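PDB 3HZE: Ycf54 protein from Thermosynechococcus elongatus, which is of unknown function in this species but, as in related Ycf54 proteins, probably supports the oxidative cyclase step of chlorophyll biosynthesis. Local coordinates for residues 49-54 with 94-99. Numbering follows the deposited sequence.
Sequences LEQPQF and EEVPNP
Gln51 reaches across to the loop of residues 94-99 and gives a side-chain N-H to the backbone carbonyl of Glu95, a compact example of one amide joining a loop with short 3-10 turns to an irregular one. NE2 lies 2.9 Å from Glu95 O, the N-H pointing nearly straight at it (169°). The oxygen sits in the plane of the glutamine amide, whereas the donor is tilted 27° from the carbonyl plane. The amide's OE1 faces the side chains of Val96 and Pro97, 3.7 Å from Val96 CG1 and from Pro97 CD. Gln51 gains this reach by setting CG anti to its own carbonyl carbon (chi1 -66°) and running extended beyond it. Replacing Gln51 by an alanine would remove the amide, and Glu95 O would probably lose this donor while a gap opened beside Val96 and Pro97.

Gln53, two residues on from Gln51, is bent at chi2, its NE2 modelled 4.0 Å from Glu95 CB. As modelled, this nitrogen is 3.0 Å from Gln51 NE2; two donors cannot bond, so the rotation of the Gln53 amide is probably uncertain, that of Gln51 being set by its bond to Glu95 O.

Behind the polar link, Val96 CG2 approaches the rim of the Phe54 ring, 4.1 Å from CE2 and near the ring plane, and Gln51 CB also lies at that ring's edge. A backbone bond from Phe54 N to Gln51 O closes the turn. Farther out, Phe48 meets Phe54 edge-to-face and touches Val96, while Tyr6 of strand 3-10 packs on Phe54, the N-cap residue of helix 55-60.

The contact thus ties loops following the outermost strands, 40-44 and 87-92, of an antiparallel sheet ordered 2-3-1-4, in an alpha+beta fold of ferredoxin-like topology with helix 55-60 inserted between strands 40-44 and 65-70.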
# COMPACT_ATOMS: atom_id res chain seq x y z
N LEU A 49 -9.57 -3.75 1.91
CA LEU A 49 -10.24 -3.68 0.62
C LEU A 49 -11.55 -4.46 0.55
O LEU A 49 -12.36 -4.26 -0.36
CB LEU A 49 -9.29 -4.16 -0.48
CG LEU A 49 -9.76 -4.09 -1.93
CD1 LEU A 49 -10.12 -2.65 -2.30
CD2 LEU A 49 -8.64 -4.63 -2.83
N GLU A 50 -11.77 -5.35 1.52
CA GLU A 50 -13.00 -6.15 1.55
C GLU A 50 -14.13 -5.48 2.32
O GLU A 50 -15.27 -5.94 2.28
CB GLU A 50 -12.72 -7.53 2.17
CG GLU A 50 -11.66 -8.34 1.44
CD GLU A 50 -11.94 -8.49 -0.05
OE1 GLU A 50 -13.00 -9.05 -0.41
OE2 GLU A 50 -11.11 -8.04 -0.87
N GLN A 51 -13.82 -4.40 3.03
CA GLN A 51 -14.83 -3.68 3.79
C GLN A 51 -15.73 -2.90 2.84
O GLN A 51 -15.31 -2.49 1.76
CB GLN A 51 -14.17 -2.73 4.80
CG GLN A 51 -13.39 -3.43 5.91
CD GLN A 51 -13.01 -2.48 7.04
OE1 GLN A 51 -12.21 -2.82 7.91
NE2 GLN A 51 -13.60 -1.29 7.04
N PRO A 52 -16.99 -2.68 3.24
CA PRO A 52 -17.98 -1.95 2.44
C PRO A 52 -17.54 -0.59 1.90
O PRO A 52 -17.78 -0.28 0.74
CB PRO A 52 -19.17 -1.84 3.39
CG PRO A 52 -19.08 -3.11 4.17
CD PRO A 52 -17.61 -3.18 4.49
N GLN A 53 -16.90 0.22 2.73
CA GLN A 53 -16.46 1.54 2.30
C GLN A 53 -15.45 1.56 1.15
O GLN A 53 -15.16 2.61 0.59
CB GLN A 53 -15.90 2.33 3.50
CG GLN A 53 -14.88 1.58 4.34
CD GLN A 53 -15.47 0.93 5.59
OE1 GLN A 53 -16.37 0.09 5.51
NE2 GLN A 53 -14.96 1.32 6.76
N PHE A 54 -14.94 0.39 0.79
CA PHE A 54 -13.95 0.31 -0.29
C PHE A 54 -14.48 -0.48 -1.48
O PHE A 54 -13.72 -0.87 -2.37
CB PHE A 54 -12.68 -0.34 0.25
CG PHE A 54 -12.08 0.38 1.43
CD1 PHE A 54 -11.43 1.60 1.25
CD2 PHE A 54 -12.21 -0.13 2.71
CE1 PHE A 54 -10.91 2.30 2.35
CE2 PHE A 54 -11.70 0.56 3.82
CZ PHE A 54 -11.05 1.78 3.63
N GLU A 94 -10.15 3.94 13.28
CA GLU A 94 -11.51 3.65 13.71
C GLU A 94 -12.33 3.02 12.59
O GLU A 94 -13.36 2.40 12.84
CB GLU A 94 -12.22 4.91 14.23
CG GLU A 94 -11.54 6.24 13.95
CD GLU A 94 -10.23 6.42 14.71
OE1 GLU A 94 -10.17 6.09 15.91
OE2 GLU A 94 -9.26 6.91 14.09
N GLU A 95 -11.86 3.16 11.35
CA GLU A 95 -12.56 2.59 10.20
C GLU A 95 -12.08 1.18 9.87
O GLU A 95 -12.84 0.37 9.33
CB GLU A 95 -12.40 3.50 8.97
CG GLU A 95 -13.25 4.76 9.00
CD GLU A 95 -12.94 5.72 7.87
OE1 GLU A 95 -13.76 6.62 7.60
OE2 GLU A 95 -11.86 5.59 7.24
N VAL A 96 -10.82 0.88 10.19
CA VAL A 96 -10.23 -0.43 9.91
C VAL A 96 -9.47 -0.88 11.16
O VAL A 96 -8.44 -0.29 11.50
CB VAL A 96 -9.25 -0.34 8.71
CG1 VAL A 96 -8.71 -1.73 8.37
CG2 VAL A 96 -9.96 0.26 7.51
N PRO A 97 -9.95 -1.93 11.84
CA PRO A 97 -9.34 -2.48 13.06
C PRO A 97 -7.86 -2.89 12.97
O PRO A 97 -7.07 -2.60 13.88
CB PRO A 97 -10.25 -3.66 13.40
CG PRO A 97 -10.71 -4.11 12.06
CD PRO A 97 -11.03 -2.81 11.37
N ASN A 98 -7.51 -3.59 11.90
CA ASN A 98 -6.13 -4.02 11.68
C ASN A 98 -5.73 -3.45 10.32
O ASN A 98 -5.82 -4.13 9.30
CB ASN A 98 -6.04 -5.55 11.68
CG ASN A 98 -6.42 -6.16 13.03
OD1 ASN A 98 -7.54 -6.63 13.22
ND2 ASN A 98 -5.48 -6.15 13.97
N PRO A 99 -5.29 -2.18 10.30
CA PRO A 99 -4.87 -1.46 9.10
C PRO A 99 -3.96 -2.21 8.12
O PRO A 99 -4.17 -2.16 6.92
CB PRO A 99 -4.20 -0.21 9.66
CG PRO A 99 -5.00 0.05 10.91
CD PRO A 99 -5.10 -1.34 11.50